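Local atomic coordinates of Methylcobalamin\: coenzyme M methyltransferase (PDB entry 4AY7), a protein that probably transfers the methyl group of a methylated corrinoid to coenzyme M during methanogenesis, using a bound zinc ion. Residues A275-K279 with A313-D319; E264-E270 with A286-N291; F13-L19 with V28-C34. All coordinates share one frame; numbering follows the deposited sequence.

Overall arrangement
The three contacts lie in a TIM barrel. Contact 2 pairs strands 265-267 and 287-292; contact 1 packs the helix between them against the turn leading to the next strand. Their centres are about 9 Å apart, on the same side of the chain's centre, and D319 OD2 of contact 1 is 2.7 Å from L288 N of contact 2, a probable hydrogen bond. Contact 3 belongs to the N-terminal part, its centre about 17 Å from that of contact 1, yet P32 and V31 pack on D319. Contact 2 approaches the zinc site, with the E269 side chain about 4 Å from the metal, whereas magnesium sits at contact 1.

Contact 1: residues A275-K279 with A313-D319; sequences AKKGK and ALEGGID. With MG (magnesium ion), chain D.
The magnesium site at D319 is also the place where K279 crosses from its helix to a neighbouring turn. K279 NZ forms a salt bridge with D319, donating to OD2 over 2.6 Å at the syn lone pair of that oxygen, and its second bond, to OD1, is weak. D319 OD1 binds the magnesium ion at 2.2 Å. OD1 thus serves mainly the metal, while OD2 accepts the stronger lysine bond and the backbone N-H of L288. A water bound to the metal also donates to G317 O, over 2.9 Å, tying the turn to the ion. K279 gets there by a folded path: CG stands beside its own backbone N (chi1 -67°), and bends at chi2 and chi3 carry the chain across the turn until CE is 3.4 Å from G317 O. With an alanine in place of K279, D319 OD2 would probably lose its charged mate, leaving the carboxylate to the metal and L288.

The turn itself is a Schellman motif that closes helix 303-315 just before strand 320-323 of the barrel. G317, at a phi of 94°, donates to L314 O, while I318 N returns to A313 O. Glycine suits both positions: a CB on G317 would jam against the carbonyl before it, and one on G316 would press on K276 N and A275 CB. Here the backbones come close, K276 CA making a C-H...O contact of 3.4 Å with G316 O. Alongside, A275 CB touches I318 CD1 at 3.8 Å and lies 4.4 Å from A313 CB.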
loop_
_atom_site.group_PDB
_atom_site.type_symbol
_atom_site.label_atom_id
_atom_site.label_comp_id
_atom_site.label_asym_id
_atom_site.label_seq_id
_atom_site.Cartn_x
_atom_site.Cartn_y
_atom_site.Cartn_z
ATOM N N ALA A 275 0.906 -2.805 -18.749
ATOM C CA ALA A 275 2.190 -2.745 -18.086
ATOM C C ALA A 275 3.301 -2.229 -19.079
ATOM O O ALA A 275 4.172 -1.399 -18.708
ATOM C CB ALA A 275 2.548 -4.136 -17.549
ATOM N N LYS A 276 3.250 -2.669 -20.329
ATOM C CA LYS A 276 4.206 -2.268 -21.325
ATOM C C LYS A 276 4.219 -0.733 -21.459
ATOM O O LYS A 276 5.301 -0.118 -21.469
ATOM C CB LYS A 276 3.889 -2.970 -22.642
ATOM C CG LYS A 276 4.864 -2.620 -23.785
ATOM C CD LYS A 276 4.235 -2.975 -25.128
ATOM C CE LYS A 276 4.824 -2.157 -26.296
ATOM N NZ LYS A 276 3.906 -1.063 -26.793
ATOM N N LYS A 277 3.031 -0.130 -21.415
ATOM C CA LYS A 277 2.935 1.272 -21.608
ATOM C C LYS A 277 3.505 1.969 -20.344
ATOM O O LYS A 277 4.342 2.940 -20.424
ATOM C CB LYS A 277 1.504 1.686 -21.886
ATOM C CG LYS A 277 1.330 3.188 -21.916
ATOM C CD LYS A 277 -0.142 3.609 -22.011
ATOM C CE LYS A 277 -0.226 4.930 -22.821
ATOM N NZ LYS A 277 -1.431 5.791 -22.603
ATOM N N GLY A 278 3.080 1.489 -19.175
ATOM C CA GLY A 278 3.614 2.036 -17.938
ATOM C C GLY A 278 5.143 1.998 -17.882
ATOM O O GLY A 278 5.798 2.979 -17.422
ATOM N N LYS A 279 5.731 0.876 -18.329
ATOM C CA LYS A 279 7.211 0.710 -18.300
ATOM C C LYS A 279 7.869 1.715 -19.222
ATOM O O LYS A 279 8.968 2.203 -18.933
ATOM C CB LYS A 279 7.649 -0.740 -18.602
ATOM C CG LYS A 279 7.246 -1.744 -17.539
ATOM C CD LYS A 279 8.127 -1.677 -16.267
ATOM C CE LYS A 279 9.476 -2.303 -16.604
ATOM N NZ LYS A 279 10.392 -2.239 -15.469
ATOM N N ALA A 313 0.569 -8.868 -18.254
ATOM C CA ALA A 313 1.474 -8.081 -17.459
ATOM C C ALA A 313 2.910 -8.622 -17.415
ATOM O O ALA A 313 3.895 -7.862 -17.590
ATOM C CB ALA A 313 0.911 -7.901 -16.052
ATOM N N LEU A 314 3.053 -9.937 -17.275
ATOM C CA LEU A 314 4.362 -10.540 -17.301
ATOM C C LEU A 314 5.060 -10.307 -18.642
ATOM O O LEU A 314 6.231 -9.916 -18.654
ATOM C CB LEU A 314 4.300 -12.046 -16.989
ATOM C CG LEU A 314 3.835 -12.363 -15.557
ATOM C CD1 LEU A 314 3.456 -13.856 -15.423
ATOM C CD2 LEU A 314 5.005 -12.015 -14.665
ATOM N N GLU A 315 4.340 -10.510 -19.738
ATOM C CA GLU A 315 4.914 -10.305 -21.079
ATOM C C GLU A 315 5.301 -8.848 -21.328
ATOM O O GLU A 315 6.298 -8.549 -22.029
ATOM C CB GLU A 315 3.898 -10.777 -22.126
ATOM C CG GLU A 315 3.754 -12.275 -22.063
ATOM C CD GLU A 315 2.826 -12.772 -23.125
ATOM O OE1 GLU A 315 1.918 -11.940 -23.468
ATOM O OE2 GLU A 315 2.993 -13.951 -23.533
ATOM N N GLY A 316 4.565 -7.971 -20.657
ATOM C CA GLY A 316 4.670 -6.540 -20.738
ATOM C C GLY A 316 5.789 -6.007 -19.901
ATOM O O GLY A 316 6.081 -4.795 -19.948
ATOM N N GLY A 317 6.390 -6.862 -19.100
ATOM C CA GLY A 317 7.536 -6.498 -18.284
ATOM C C GLY A 317 7.328 -6.034 -16.847
ATOM O O GLY A 317 8.231 -5.406 -16.247
ATOM N N ILE A 318 6.140 -6.295 -16.275
ATOM C CA ILE A 318 5.910 -6.018 -14.871
ATOM C C ILE A 318 7.029 -6.586 -14.028
ATOM O O ILE A 318 7.580 -7.640 -14.347
ATOM C CB ILE A 318 4.537 -6.594 -14.440
ATOM C CG1 ILE A 318 3.969 -5.747 -13.333
ATOM C CG2 ILE A 318 4.609 -8.095 -14.026
ATOM C CD1 ILE A 318 3.373 -4.408 -13.813
ATOM N N ASP A 319 7.437 -5.850 -13.000
ATOM C CA ASP A 319 8.527 -6.244 -12.169
ATOM C C ASP A 319 8.151 -7.133 -11.020
ATOM O O ASP A 319 8.945 -7.968 -10.565
ATOM C CB ASP A 319 9.277 -5.008 -11.729
ATOM C CG ASP A 319 9.779 -4.209 -12.909
ATOM O OD1 ASP A 319 10.658 -4.751 -13.594
ATOM O OD2 ASP A 319 9.264 -3.125 -13.250
HETATM MG MG MG D . 12.130 -5.472 -15.046
HETATM O O HOH W 1 10.989 -6.035 -16.698
HETATM O O HOH W 2 12.509 -7.238 -14.123
#

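Contact 2: residues E264-E270 with A286-N291; sequences EGLSVEE and ARLVGN
V289 O is gripped from several directions: V268 N donates to it over 3.2 Å, S267 CA brings a C-H...O contact of 3.3 Å, and a water adds a further hydrogen bond. The rest of the ladder is that of a parallel pair, G265 beside R287, L266 beside L288 and S267 beside V289. R287 N meets E264 O almost straight, with an angle of 177° at the hydrogen. From the other strand L266 N reaches R287 O at 2.8 Å, and L266 O in turn receives V289 N, which comes in tilted 26° from the carbonyl plane.

The leucine face is held by apolar contacts. L288 points CG anti to its backbone N (chi1 -162°), which brings CD1 to 3.6 Å from V268 CG2, the two side chains crossing at about a right angle. Farther back, L266 CG rests on A286 CB at 3.9 Å. On the other face G265 suits its place, because a CB there would be tight against V289 CG2. The R287 guanidinium passes E264 O obliquely without bonding to it and gives its NE to L23 O instead. S267 OG is bonded to H246 ND1, making the serine a second-shell partner of the zinc ligand. Past the ladder, a water joins N291 ND2, at 3.0 Å, to E269 O.

These strands and helix 275-282 form a beta-alpha-beta unit of the barrel: the helix packs over L288 through K279 and I282, while strand 242-246 borders 265-267 and strand 320-323 borders 287-292.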
loop_
_atom_site.group_PDB
_atom_site.type_symbol
_atom_site.label_atom_id
_atom_site.label_comp_id
_atom_site.label_asym_id
_atom_site.label_seq_id
_atom_site.Cartn_x
_atom_site.Cartn_y
_atom_site.Cartn_z
ATOM N N GLU A 264 11.426 2.774 -4.878
ATOM C CA GLU A 264 11.842 1.687 -5.752
ATOM C C GLU A 264 10.758 1.275 -6.718
ATOM O O GLU A 264 11.043 1.027 -7.887
ATOM C CB GLU A 264 12.250 0.480 -4.946
ATOM C CG GLU A 264 13.658 0.582 -4.425
ATOM C CD GLU A 264 13.871 1.449 -3.248
ATOM O OE1 GLU A 264 12.865 1.915 -2.688
ATOM O OE2 GLU A 264 15.089 1.687 -2.904
ATOM N N GLY A 265 9.596 1.032 -6.191
ATOM C CA GLY A 265 8.490 0.569 -6.997
ATOM C C GLY A 265 7.322 1.506 -6.994
ATOM O O GLY A 265 7.028 2.208 -5.972
ATOM N N LEU A 266 6.629 1.480 -8.120
ATOM C CA LEU A 266 5.345 2.055 -8.275
ATOM C C LEU A 266 4.230 1.015 -8.523
ATOM O O LEU A 266 4.301 0.161 -9.369
ATOM C CB LEU A 266 5.335 3.104 -9.384
ATOM C CG LEU A 266 6.363 4.180 -9.296
ATOM C CD1 LEU A 266 6.232 5.027 -10.542
ATOM C CD2 LEU A 266 6.172 5.030 -8.042
ATOM N N SER A 267 3.192 1.083 -7.698
ATOM C CA SER A 267 2.043 0.123 -7.764
ATOM C C SER A 267 0.943 0.880 -8.417
ATOM O O SER A 267 0.489 1.923 -7.895
ATOM C CB SER A 267 1.653 -0.346 -6.397
ATOM O OG SER A 267 0.384 -0.973 -6.373
ATOM N N VAL A 268 0.421 0.306 -9.499
ATOM C CA VAL A 268 -0.545 0.961 -10.341
ATOM C C VAL A 268 -1.729 0.017 -10.698
ATOM O O VAL A 268 -1.599 -1.192 -10.671
ATOM C CB VAL A 268 0.030 1.340 -11.712
ATOM C CG1 VAL A 268 1.106 2.391 -11.523
ATOM C CG2 VAL A 268 0.579 0.083 -12.431
ATOM N N GLU A 269 -2.842 0.646 -10.989
ATOM C CA GLU A 269 -4.049 -0.054 -11.358
ATOM C C GLU A 269 -4.032 -0.329 -12.835
ATOM O O GLU A 269 -3.395 0.346 -13.622
ATOM C CB GLU A 269 -5.261 0.832 -11.070
ATOM C CG GLU A 269 -5.669 0.900 -9.624
ATOM C CD GLU A 269 -7.134 1.330 -9.475
ATOM O OE1 GLU A 269 -7.368 2.560 -9.460
ATOM O OE2 GLU A 269 -8.030 0.423 -9.372
ATOM N N GLU A 270 -4.847 -1.293 -13.196
ATOM C CA GLU A 270 -5.082 -1.709 -14.564
ATOM C C GLU A 270 -5.597 -0.557 -15.447
ATOM O O GLU A 270 -5.358 -0.517 -16.635
ATOM C CB GLU A 270 -6.181 -2.810 -14.443
ATOM C CG GLU A 270 -6.541 -3.553 -15.703
ATOM C CD GLU A 270 -7.436 -2.720 -16.592
ATOM O OE1 GLU A 270 -8.355 -2.083 -16.004
ATOM O OE2 GLU A 270 -7.167 -2.660 -17.840
ATOM N N ALA A 286 11.983 3.822 -11.919
ATOM C CA ALA A 286 11.311 3.034 -10.880
ATOM C C ALA A 286 10.842 1.737 -11.546
ATOM O O ALA A 286 10.882 1.623 -12.803
ATOM C CB ALA A 286 10.132 3.754 -10.244
ATOM N N ARG A 287 10.569 0.730 -10.728
ATOM C CA ARG A 287 9.999 -0.513 -11.201
ATOM C C ARG A 287 8.509 -0.496 -11.068
ATOM O O ARG A 287 7.938 0.338 -10.339
ATOM C CB ARG A 287 10.587 -1.675 -10.433
ATOM C CG ARG A 287 11.811 -2.319 -11.036
ATOM C CD ARG A 287 12.945 -1.318 -11.247
ATOM N NE ARG A 287 13.367 -0.655 -10.034
ATOM C CZ ARG A 287 13.983 0.520 -9.958
ATOM N NH1 ARG A 287 14.385 1.179 -11.030
ATOM N NH2 ARG A 287 14.294 1.050 -8.781
ATOM N N LEU A 288 7.834 -1.408 -11.755
ATOM C CA LEU A 288 6.363 -1.410 -11.820
ATOM C C LEU A 288 5.756 -2.660 -11.172
ATOM O O LEU A 288 6.197 -3.798 -11.398
ATOM C CB LEU A 288 5.863 -1.222 -13.243
ATOM C CG LEU A 288 4.415 -0.793 -13.461
ATOM C CD1 LEU A 288 4.137 0.581 -12.875
ATOM C CD2 LEU A 288 4.003 -0.871 -14.951
ATOM N N VAL A 289 4.815 -2.424 -10.269
ATOM C CA VAL A 289 4.178 -3.466 -9.496
ATOM C C VAL A 289 2.702 -3.445 -9.880
ATOM O O VAL A 289 2.073 -2.407 -9.911
ATOM C CB VAL A 289 4.299 -3.230 -7.998
ATOM C CG1 VAL A 289 3.576 -4.351 -7.241
ATOM C CG2 VAL A 289 5.795 -3.044 -7.565
ATOM N N GLY A 290 2.157 -4.616 -10.158
ATOM C CA GLY A 290 0.733 -4.699 -10.555
ATOM C C GLY A 290 0.493 -5.805 -11.546
ATOM O O GLY A 290 1.259 -6.740 -11.558
ATOM N N ASN A 291 -0.547 -5.727 -12.386
ATOM C CA ASN A 291 -1.562 -4.659 -12.419
ATOM C C ASN A 291 -2.984 -5.225 -12.578
ATOM O O ASN A 291 -3.836 -4.633 -13.292
ATOM C CB ASN A 291 -1.277 -3.728 -13.586
ATOM C CG ASN A 291 -1.282 -4.454 -14.909
ATOM O OD1 ASN A 291 -1.406 -5.677 -14.936
ATOM N ND2 ASN A 291 -1.122 -3.723 -15.995
HETATM O O HOH W 3 -0.303 -2.842 -7.740
HETATM O O HOH W 4 -1.810 -0.868 -15.489
#

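Contact 3: residues F13-L19 with V28-C34; sequences FTLKTRL and VDKVPVC
R18 and D29 meet as a side-on salt bridge that fastens the start of helix 15-24, opened by a capping box of T14 and T17, to the loop that follows the helix. The guanidinium and carboxylate planes are nearly coplanar, 23° apart, and the grip is double: R18 NE to D29 OD1 at 2.7 Å, and R18 NH2 to D29 OD2 at 2.8 Å. R18 CG lies opposite the backbone N (chi1 -178°), and a bend at chi3 turns the head edge-on to the acid. K30 lies across one face of that head, its CE 3.7 Å from R18 CZ. This places two positive ends near one another, with R18 NH2 4.3 Å from K30 NZ; the carboxylate of D29 probably eases their repulsion. The F13 ring slides alongside D29, CD2 coming to 3.4 Å from OD1. Deeper in, the loop runs beside strand 320-323, where P32 and C34 bond to L321 through their backbones. There L19 crosses P32 at about a right angle, and its CD1 touches both P32 CG and C34 SG, each at 4.1 Å.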
loop_
_atom_site.group_PDB
_atom_site.type_symbol
_atom_site.label_atom_id
_atom_site.label_comp_id
_atom_site.label_asym_id
_atom_site.label_seq_id
_atom_site.Cartn_x
_atom_site.Cartn_y
_atom_site.Cartn_z
ATOM N N PHE A 13 17.769 -17.521 -4.753
ATOM C CA PHE A 13 16.981 -16.467 -4.161
ATOM C C PHE A 13 16.046 -17.101 -3.160
ATOM O O PHE A 13 15.663 -18.254 -3.300
ATOM C CB PHE A 13 16.152 -15.735 -5.198
ATOM C CG PHE A 13 16.953 -14.853 -6.107
ATOM C CD1 PHE A 13 17.271 -13.543 -5.728
ATOM C CD2 PHE A 13 17.378 -15.310 -7.341
ATOM C CE1 PHE A 13 17.976 -12.709 -6.582
ATOM C CE2 PHE A 13 18.115 -14.496 -8.183
ATOM C CZ PHE A 13 18.428 -13.201 -7.808
ATOM N N THR A 14 15.703 -16.317 -2.134
ATOM C CA THR A 14 14.613 -16.575 -1.192
ATOM C C THR A 14 13.485 -15.663 -1.610
ATOM O O THR A 14 13.668 -14.761 -2.430
ATOM C CB THR A 14 15.009 -16.312 0.262
ATOM O OG1 THR A 14 15.273 -14.915 0.479
ATOM C CG2 THR A 14 16.188 -17.141 0.640
ATOM N N LEU A 15 12.300 -15.904 -1.060
ATOM C CA LEU A 15 11.190 -15.046 -1.416
ATOM C C LEU A 15 11.535 -13.603 -1.066
ATOM O O LEU A 15 11.100 -12.697 -1.793
ATOM C CB LEU A 15 9.896 -15.425 -0.700
ATOM C CG LEU A 15 9.269 -16.799 -0.952
ATOM C CD1 LEU A 15 7.983 -16.876 -0.103
ATOM C CD2 LEU A 15 9.119 -17.167 -2.442
ATOM N N LYS A 16 12.260 -13.410 0.031
ATOM C CA LYS A 16 12.620 -12.093 0.482
ATOM C C LYS A 16 13.641 -11.440 -0.453
ATOM O O LYS A 16 13.435 -10.312 -0.897
ATOM C CB LYS A 16 13.132 -12.061 1.961
ATOM C CG LYS A 16 13.771 -10.723 2.392
ATOM C CD LYS A 16 13.999 -10.571 3.876
ATOM C CE LYS A 16 15.237 -11.203 4.486
ATOM N NZ LYS A 16 15.102 -11.147 6.036
ATOM N N THR A 17 14.723 -12.159 -0.744
ATOM C CA THR A 17 15.824 -11.611 -1.593
ATOM C C THR A 17 15.340 -11.333 -3.011
ATOM O O THR A 17 15.752 -10.335 -3.615
ATOM C CB THR A 17 17.123 -12.412 -1.620
ATOM O OG1 THR A 17 16.866 -13.688 -2.126
ATOM C CG2 THR A 17 17.890 -12.507 -0.283
ATOM N N ARG A 18 14.446 -12.171 -3.520
ATOM C CA ARG A 18 13.891 -11.969 -4.867
ATOM C C ARG A 18 13.048 -10.713 -4.880
ATOM O O ARG A 18 13.088 -9.949 -5.860
ATOM C CB ARG A 18 13.055 -13.148 -5.313
ATOM C CG ARG A 18 12.491 -13.038 -6.708
ATOM C CD ARG A 18 11.655 -14.225 -7.100
ATOM N NE ARG A 18 12.447 -15.471 -7.165
ATOM C CZ ARG A 18 12.311 -16.528 -6.361
ATOM N NH1 ARG A 18 11.440 -16.545 -5.390
ATOM N NH2 ARG A 18 13.072 -17.594 -6.538
ATOM N N LEU A 19 12.180 -10.545 -3.854
ATOM C CA LEU A 19 11.299 -9.360 -3.860
ATOM C C LEU A 19 12.104 -8.076 -3.872
ATOM O O LEU A 19 11.809 -7.140 -4.609
ATOM C CB LEU A 19 10.233 -9.353 -2.725
ATOM C CG LEU A 19 9.246 -8.167 -2.715
ATOM C CD1 LEU A 19 8.515 -8.045 -4.062
ATOM C CD2 LEU A 19 8.282 -8.239 -1.500
ATOM N N VAL A 28 16.782 -10.920 -11.500
ATOM C CA VAL A 28 16.166 -12.029 -10.805
ATOM C C VAL A 28 15.925 -13.219 -11.697
ATOM O O VAL A 28 15.901 -13.095 -12.939
ATOM C CB VAL A 28 14.810 -11.600 -10.205
ATOM C CG1 VAL A 28 15.010 -10.582 -9.122
ATOM C CG2 VAL A 28 13.910 -11.088 -11.317
ATOM N N ASP A 29 15.744 -14.372 -11.054
ATOM C CA ASP A 29 15.411 -15.591 -11.760
ATOM C C ASP A 29 14.017 -15.560 -12.369
ATOM O O ASP A 29 13.784 -16.104 -13.424
ATOM C CB ASP A 29 15.561 -16.807 -10.834
ATOM C CG ASP A 29 14.784 -16.664 -9.519
ATOM O OD1 ASP A 29 14.462 -15.526 -9.019
ATOM O OD2 ASP A 29 14.546 -17.747 -8.940
ATOM N N LYS A 30 13.064 -14.936 -11.674
ATOM C CA LYS A 30 11.672 -14.885 -12.113
ATOM C C LYS A 30 10.922 -13.766 -11.398
ATOM O O LYS A 30 11.402 -13.301 -10.396
ATOM C CB LYS A 30 10.974 -16.246 -11.857
ATOM C CG LYS A 30 10.701 -16.570 -10.404
ATOM C CD LYS A 30 10.270 -18.016 -10.154
ATOM C CE LYS A 30 9.952 -18.241 -8.706
ATOM N NZ LYS A 30 9.778 -19.660 -8.293
ATOM N N VAL A 31 9.827 -13.260 -11.965
ATOM C CA VAL A 31 9.053 -12.172 -11.349
ATOM C C VAL A 31 8.348 -12.718 -10.072
ATOM O O VAL A 31 7.684 -13.768 -10.143
ATOM C CB VAL A 31 8.020 -11.647 -12.354
ATOM C CG1 VAL A 31 7.034 -10.676 -11.709
ATOM C CG2 VAL A 31 8.734 -11.064 -13.615
ATOM N N PRO A 32 8.567 -12.087 -8.897
ATOM C CA PRO A 32 7.810 -12.485 -7.676
ATOM C C PRO A 32 6.373 -12.146 -7.849
ATOM O O PRO A 32 6.040 -11.193 -8.595
ATOM C CB PRO A 32 8.371 -11.591 -6.591
ATOM C CG PRO A 32 8.953 -10.473 -7.299
ATOM C CD PRO A 32 9.348 -10.871 -8.666
ATOM N N VAL A 33 5.516 -12.923 -7.181
ATOM C CA VAL A 33 4.075 -12.687 -7.213
ATOM C C VAL A 33 3.624 -12.471 -5.804
ATOM O O VAL A 33 3.800 -13.335 -4.951
ATOM C CB VAL A 33 3.280 -13.776 -7.916
ATOM C CG1 VAL A 33 3.595 -15.174 -7.347
ATOM C CG2 VAL A 33 1.801 -13.435 -7.948
ATOM N N CYS A 34 3.098 -11.289 -5.577
ATOM C CA CYS A 34 2.597 -10.959 -4.219
ATOM C C CYS A 34 1.689 -9.775 -4.272
ATOM O O CYS A 34 1.362 -9.317 -5.364
ATOM C CB CYS A 34 3.742 -10.704 -3.277
ATOM S SG CYS A 34 4.591 -9.204 -3.621
#